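Local atomic coordinates of probable glutathione S-transferase 5 (Caenorhabditis elegans, PDB entry 1ZL9), a protein that catalyses the conjugation of reduced glutathione to a wide range of hydrophobic electrophiles and may take part in detoxifying reactive oxygen species during bacterial infection. Residues Arg12-Ile21 with Trp157-Asp168. Numbering follows the deposited sequence.
Sequences RGAGEVSRQI and WIDLAIAQHSAD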
ATOM      1  N   ARG A  12      -8.895  16.581  -6.570  1.00 15.38           N
ATOM      2  CA  ARG A  12      -9.071  15.174  -6.926  1.00 15.88           C
ATOM      3  C   ARG A  12      -8.165  14.329  -6.046  1.00 16.14           C
ATOM      4  O   ARG A  12      -8.617  13.716  -5.054  1.00 15.44           O
ATOM      5  CB  ARG A  12      -8.816  14.981  -8.441  1.00 16.04           C
ATOM      6  CG  ARG A  12      -9.981  15.566  -9.260  1.00 17.06           C
ATOM      7  CD  ARG A  12      -9.866  15.348 -10.742  1.00 18.21           C
ATOM      8  NE  ARG A  12      -8.559  15.723 -11.187  1.00 16.23           N
ATOM      9  CZ  ARG A  12      -8.136  16.962 -11.322  1.00 17.67           C
ATOM     10  NH1 ARG A  12      -8.950  17.966 -11.188  1.00 16.15           N
ATOM     11  NH2 ARG A  12      -6.883  17.190 -11.629  1.00 20.88           N
ATOM     12  N   GLY A  13      -6.867  14.392  -6.359  1.00 15.73           N
ATOM     13  CA  GLY A  13      -5.811  13.813  -5.565  1.00 16.75           C
ATOM     14  C   GLY A  13      -6.113  12.372  -5.168  1.00 15.74           C
ATOM     15  O   GLY A  13      -6.691  11.607  -5.914  1.00 17.44           O
ATOM     16  N   ALA A  14      -5.824  12.078  -3.915  1.00 16.32           N
ATOM     17  CA  ALA A  14      -5.957  10.729  -3.359  1.00 16.65           C
ATOM     18  C   ALA A  14      -7.393  10.392  -2.890  1.00 17.19           C
ATOM     19  O   ALA A  14      -7.711   9.221  -2.667  1.00 18.65           O
ATOM     20  CB  ALA A  14      -4.968  10.605  -2.208  1.00 17.41           C
ATOM     21  N   GLY A  15      -8.251  11.402  -2.749  1.00 15.32           N
ATOM     22  CA  GLY A  15      -9.640  11.171  -2.421  1.00 16.18           C
ATOM     23  C   GLY A  15     -10.529  10.764  -3.586  1.00 15.34           C
ATOM     24  O   GLY A  15     -11.593  10.156  -3.397  1.00 16.12           O
ATOM     25  N   GLU A  16     -10.104  11.117  -4.783  1.00 13.69           N
ATOM     26  CA  GLU A  16     -10.951  11.062  -5.935  1.00 13.16           C
ATOM     27  C   GLU A  16     -11.443   9.671  -6.215  1.00 12.86           C
ATOM     28  O   GLU A  16     -12.613   9.464  -6.575  1.00 13.94           O
ATOM     29  CB  GLU A  16     -10.255  11.663  -7.155  1.00 12.92           C
ATOM     30  CG  GLU A  16     -11.119  11.666  -8.410  1.00 15.50           C
ATOM     31  CD  GLU A  16     -12.309  12.624  -8.317  1.00 15.95           C
ATOM     32  OE1 GLU A  16     -12.430  13.342  -7.302  1.00 15.53           O
ATOM     33  OE2 GLU A  16     -13.076  12.714  -9.307  1.00 16.22           O
ATOM     34  N   VAL A  17     -10.604   8.668  -6.052  1.00 13.51           N
ATOM     35  CA  VAL A  17     -11.067   7.324  -6.395  1.00 13.55           C
ATOM     36  C   VAL A  17     -12.272   6.846  -5.544  1.00 13.31           C
ATOM     37  O   VAL A  17     -13.201   6.178  -6.060  1.00 12.58           O
ATOM     38  CB  VAL A  17      -9.934   6.301  -6.438  1.00 15.49           C
ATOM     39  CG1 VAL A  17      -9.343   6.021  -5.090  1.00 18.12           C
ATOM     40  CG2 VAL A  17     -10.418   4.973  -7.065  1.00 20.16           C
ATOM     41  N   SER A  18     -12.243   7.208  -4.264  1.00 12.48           N
ATOM     42  CA  SER A  18     -13.337   6.919  -3.353  1.00 12.78           C
ATOM     43  C   SER A  18     -14.584   7.638  -3.793  1.00 10.96           C
ATOM     44  O   SER A  18     -15.668   7.083  -3.778  1.00 12.98           O
ATOM     45  CB  SER A  18     -12.899   7.238  -1.916  1.00 13.19           C
ATOM     46  OG  SER A  18     -11.922   6.295  -1.537  1.00 14.78           O
ATOM     47  N   ARG A  19     -14.457   8.895  -4.211  1.00 13.53           N
ATOM     48  CA  ARG A  19     -15.612   9.624  -4.701  1.00 13.54           C
ATOM     49  C   ARG A  19     -16.208   8.918  -5.933  1.00 12.90           C
ATOM     50  O   ARG A  19     -17.419   8.870  -6.114  1.00 13.00           O
ATOM     51  CB  ARG A  19     -15.217  11.049  -5.101  1.00 14.14           C
ATOM     52  CG  ARG A  19     -14.566  11.884  -4.009  1.00 13.58           C
ATOM     53  CD  ARG A  19     -14.600  13.351  -4.380  1.00 16.37           C
ATOM     54  NE  ARG A  19     -13.956  14.211  -3.415  1.00 14.02           N
ATOM     55  CZ  ARG A  19     -12.727  14.664  -3.504  1.00 16.60           C
ATOM     56  NH1 ARG A  19     -11.974  14.388  -4.548  1.00 15.14           N
ATOM     57  NH2 ARG A  19     -12.262  15.461  -2.556  1.00 16.49           N
ATOM     58  N   GLN A  20     -15.348   8.368  -6.764  1.00 11.66           N
ATOM     59  CA  GLN A  20     -15.794   7.702  -7.998  1.00 12.67           C
ATOM     60  C   GLN A  20     -16.428   6.339  -7.720  1.00 13.41           C
ATOM     61  O   GLN A  20     -17.355   5.935  -8.392  1.00 14.55           O
ATOM     62  CB  GLN A  20     -14.673   7.609  -9.008  1.00 12.94           C
ATOM     63  CG  GLN A  20     -14.317   9.021  -9.580  1.00 14.36           C
ATOM     64  CD  GLN A  20     -13.406   9.003 -10.793  1.00 14.78           C
ATOM     65  OE1 GLN A  20     -13.272   7.985 -11.450  1.00 13.68           O
ATOM     66  NE2 GLN A  20     -12.854  10.166 -11.139  1.00 15.21           N
ATOM     67  N   ILE A  21     -15.927   5.649  -6.703  1.00 13.14           N
ATOM     68  CA  ILE A  21     -16.566   4.424  -6.249  1.00 13.65           C
ATOM     69  C   ILE A  21     -17.967   4.723  -5.776  1.00 12.70           C
ATOM     70  O   ILE A  21     -18.933   4.053  -6.161  1.00 13.20           O
ATOM     71  CB  ILE A  21     -15.741   3.754  -5.122  1.00 13.77           C
ATOM     72  CG1 ILE A  21     -14.451   3.188  -5.683  1.00 13.79           C
ATOM     73  CG2 ILE A  21     -16.555   2.753  -4.345  1.00 14.18           C
ATOM     74  CD1 ILE A  21     -13.396   2.776  -4.613  1.00 14.42           C
ATOM     75  N   TRP A 157     -11.830  -0.816  -9.027  1.00 13.49           N
ATOM     76  CA  TRP A 157     -11.419   0.544  -8.613  1.00 12.87           C
ATOM     77  C   TRP A 157     -10.055   0.968  -9.168  1.00 13.38           C
ATOM     78  O   TRP A 157      -9.796   2.164  -9.323  1.00 13.73           O
ATOM     79  CB  TRP A 157     -11.492   0.668  -7.096  1.00 13.14           C
ATOM     80  CG  TRP A 157     -10.481  -0.041  -6.280  1.00 11.73           C
ATOM     81  CD1 TRP A 157     -10.590  -1.239  -5.708  1.00 13.76           C
ATOM     82  CD2 TRP A 157      -9.204   0.492  -5.853  1.00 14.74           C
ATOM     83  NE1 TRP A 157      -9.445  -1.541  -4.994  1.00 14.59           N
ATOM     84  CE2 TRP A 157      -8.580  -0.485  -5.063  1.00 14.10           C
ATOM     85  CE3 TRP A 157      -8.537   1.692  -6.080  1.00 15.65           C
ATOM     86  CZ2 TRP A 157      -7.361  -0.266  -4.405  1.00 15.73           C
ATOM     87  CZ3 TRP A 157      -7.323   1.884  -5.503  1.00 14.77           C
ATOM     88  CH2 TRP A 157      -6.745   0.920  -4.636  1.00 16.68           C
ATOM     89  N   ILE A 158      -9.182   0.018  -9.500  1.00 12.81           N
ATOM     90  CA  ILE A 158      -7.896   0.410 -10.048  1.00 14.18           C
ATOM     91  C   ILE A 158      -8.101   0.955 -11.453  1.00 13.21           C
ATOM     92  O   ILE A 158      -7.359   1.832 -11.858  1.00 12.86           O
ATOM     93  CB  ILE A 158      -6.816  -0.724  -9.921  1.00 14.51           C
ATOM     94  CG1 ILE A 158      -5.403  -0.169 -10.215  1.00 16.98           C
ATOM     95  CG2 ILE A 158      -7.116  -1.934 -10.854  1.00 16.67           C
ATOM     96  CD1 ILE A 158      -4.877   0.886  -9.270  1.00 17.97           C
ATOM     97  N   ASP A 159      -9.127   0.484 -12.179  1.00 13.66           N
ATOM     98  CA  ASP A 159      -9.503   1.116 -13.458  1.00 13.84           C
ATOM     99  C   ASP A 159      -9.848   2.608 -13.246  1.00 13.55           C
ATOM    100  O   ASP A 159      -9.475   3.464 -14.031  1.00 12.43           O
ATOM    101  CB  ASP A 159     -10.703   0.457 -14.053  1.00 14.52           C
ATOM    102  CG  ASP A 159     -10.432  -0.932 -14.579  1.00 16.73           C
ATOM    103  OD1 ASP A 159      -9.484  -1.145 -15.409  1.00 13.45           O
ATOM    104  OD2 ASP A 159     -11.216  -1.844 -14.258  1.00 16.84           O
ATOM    105  N   LEU A 160     -10.635   2.884 -12.204  1.00 12.68           N
ATOM    106  CA  LEU A 160     -11.037   4.251 -11.924  1.00 13.79           C
ATOM    107  C   LEU A 160      -9.825   5.117 -11.634  1.00 13.31           C
ATOM    108  O   LEU A 160      -9.742   6.249 -12.149  1.00 14.38           O
ATOM    109  CB  LEU A 160     -12.030   4.337 -10.728  1.00 12.73           C
ATOM    110  CG  LEU A 160     -13.369   3.666 -11.019  1.00 12.71           C
ATOM    111  CD1 LEU A 160     -14.197   3.510  -9.767  1.00 14.96           C
ATOM    112  CD2 LEU A 160     -14.252   4.360 -11.996  1.00 12.54           C
ATOM    113  N   ALA A 161      -8.941   4.620 -10.789  1.00 12.68           N
ATOM    114  CA  ALA A 161      -7.759   5.391 -10.386  1.00 13.46           C
ATOM    115  C   ALA A 161      -6.821   5.622 -11.579  1.00 12.60           C
ATOM    116  O   ALA A 161      -6.360   6.765 -11.822  1.00 11.48           O
ATOM    117  CB  ALA A 161      -7.005   4.760  -9.179  1.00 12.70           C
ATOM    118  N   ILE A 162      -6.585   4.583 -12.360  1.00 11.92           N
ATOM    119  CA  ILE A 162      -5.636   4.721 -13.447  1.00 11.50           C
ATOM    120  C   ILE A 162      -6.226   5.590 -14.562  1.00 11.50           C
ATOM    121  O   ILE A 162      -5.553   6.416 -15.141  1.00 12.06           O
ATOM    122  CB  ILE A 162      -5.231   3.304 -13.975  1.00 11.22           C
ATOM    123  CG1 ILE A 162      -4.386   2.517 -12.919  1.00 10.17           C
ATOM    124  CG2 ILE A 162      -4.520   3.396 -15.264  1.00 12.14           C
ATOM    125  CD1 ILE A 162      -3.139   3.223 -12.432  1.00 15.15           C
ATOM    126  N   ALA A 163      -7.488   5.368 -14.917  1.00 11.44           N
ATOM    127  CA  ALA A 163      -8.133   6.231 -15.898  1.00 12.44           C
ATOM    128  C   ALA A 163      -8.132   7.684 -15.516  1.00 13.16           C
ATOM    129  O   ALA A 163      -7.901   8.542 -16.353  1.00 12.57           O
ATOM    130  CB  ALA A 163      -9.572   5.810 -16.188  1.00 12.18           C
ATOM    131  N   GLN A 164      -8.304   7.979 -14.241  1.00 13.38           N
ATOM    132  CA  GLN A 164      -8.322   9.380 -13.814  1.00 14.26           C
ATOM    133  C   GLN A 164      -6.892  10.003 -13.895  1.00 15.38           C
ATOM    134  O   GLN A 164      -6.709  11.147 -14.308  1.00 13.70           O
ATOM    135  CB  GLN A 164      -8.839   9.467 -12.376  1.00 13.76           C
ATOM    136  CG  GLN A 164      -8.987  10.936 -11.902  1.00 14.48           C
ATOM    137  CD  GLN A 164      -9.812  11.818 -12.828  1.00 17.61           C
ATOM    138  OE1 GLN A 164      -9.291  12.765 -13.478  1.00 21.87           O
ATOM    139  NE2 GLN A 164     -11.075  11.507 -12.932  1.00 11.65           N
ATOM    140  N   HIS A 165      -5.896   9.213 -13.564  1.00 14.96           N
ATOM    141  CA  HIS A 165      -4.468   9.660 -13.689  1.00 16.52           C
ATOM    142  C   HIS A 165      -4.120   9.921 -15.171  1.00 15.53           C
ATOM    143  O   HIS A 165      -3.637  10.981 -15.543  1.00 14.03           O
ATOM    144  CB  HIS A 165      -3.508   8.636 -13.053  1.00 16.89           C
ATOM    145  CG  HIS A 165      -2.063   9.074 -13.073  1.00 24.08           C
ATOM    146  ND1 HIS A 165      -1.483   9.633 -14.173  1.00 40.13           N
ATOM    147  CD2 HIS A 165      -1.104   9.092 -12.130  1.00 37.03           C
ATOM    148  CE1 HIS A 165      -0.214   9.916 -13.928  1.00 36.13           C
ATOM    149  NE2 HIS A 165       0.039   9.607 -12.704  1.00 27.07           N
ATOM    150  N   SER A 166      -4.468   8.964 -16.037  1.00 16.41           N
ATOM    151  CA  SER A 166      -4.271   9.106 -17.451  1.00 14.68           C
ATOM    152  C   SER A 166      -4.994  10.327 -18.045  1.00 15.38           C
ATOM    153  O   SER A 166      -4.409  11.002 -18.842  1.00 14.47           O
ATOM    154  CB  SER A 166      -4.674   7.857 -18.212  1.00 14.61           C
ATOM    155  OG  SER A 166      -3.906   6.734 -17.843  1.00 14.28           O
ATOM    156  N   ALA A 167      -6.267  10.528 -17.702  1.00 15.52           N
ATOM    157  CA  ALA A 167      -7.078  11.631 -18.189  1.00 16.33           C
ATOM    158  C   ALA A 167      -6.440  12.957 -17.751  1.00 16.64           C
ATOM    159  O   ALA A 167      -6.278  13.878 -18.585  1.00 15.53           O
ATOM    160  CB  ALA A 167      -8.536  11.512 -17.713  1.00 16.17           C
ATOM    161  N   ASP A 168      -5.986  13.012 -16.502  1.00 15.83           N
ATOM    162  CA  ASP A 168      -5.279  14.219 -16.042  1.00 16.84           C
ATOM    163  C   ASP A 168      -3.985  14.507 -16.825  1.00 16.18           C
ATOM    164  O   ASP A 168      -3.744  15.634 -17.261  1.00 16.51           O
ATOM    165  CB  ASP A 168      -5.011  14.114 -14.554  1.00 18.45           C
ATOM    166  CG  ASP A 168      -6.275  14.296 -13.721  1.00 22.42           C
ATOM    167  OD1 ASP A 168      -7.340  14.557 -14.315  1.00 30.30           O
ATOM    168  OD2 ASP A 168      -6.336  14.209 -12.487  1.00 34.47           O
TER
HETATM  169  O   HOH W   1     -11.900   7.424 -13.659  1.00 15.22           O
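Val17 packs its CG2 methyl against Ala161 CB and the edge of the Trp157 indole, 3.9 Å from CE3 of that ring, where helix 16-25 of the thioredoxin-like N-terminal domain packs on helix 157-171 of the all-helical C-terminal domain. This is the interdomain seam of the glutathione transferase fold, with the Val17 side chain about 9 Å from bound glutathione. The short segments 16-21 and 157-168 run at 124° to each other, their axes 9.3 Å apart at closest approach. With CG2 anti to the backbone N of Val17, the methyl also lies 4.1 Å from Leu160 CB. One turn on, Ile21 brings CD1 to within 3.8 Å of Trp157 CB, and its CG1 meets Leu160 CD1; Trp157 NE1 hydrogen-bonds to Asn80 OD1.

The Gln20 side chain runs antiparallel to that of Leu160, its OE1 near Leu160 CD2. Its NE2 donates a nearly straight bond (174°) to Glu16 OE2, which also accepts a hydrogen bond from Trp198 NE1 and forms a salt bridge with Arg202, while a water lies within hydrogen-bonding distance of both Gln20 OE1 and Leu160 O. At the far end, Arg12 forms a salt bridge with the Asp168 carboxylate, whose plane stands 81° from the guanidinium. NH1 and NH2 also hydrogen-bond to the carbonyl oxygens of Thr205 and Pro206, respectively, in the C-terminal tail. Arg12 NE donates to Asp168 OD2 on its syn side at 3.0 Å, and NH2 adds a weak bond to the same oxygen.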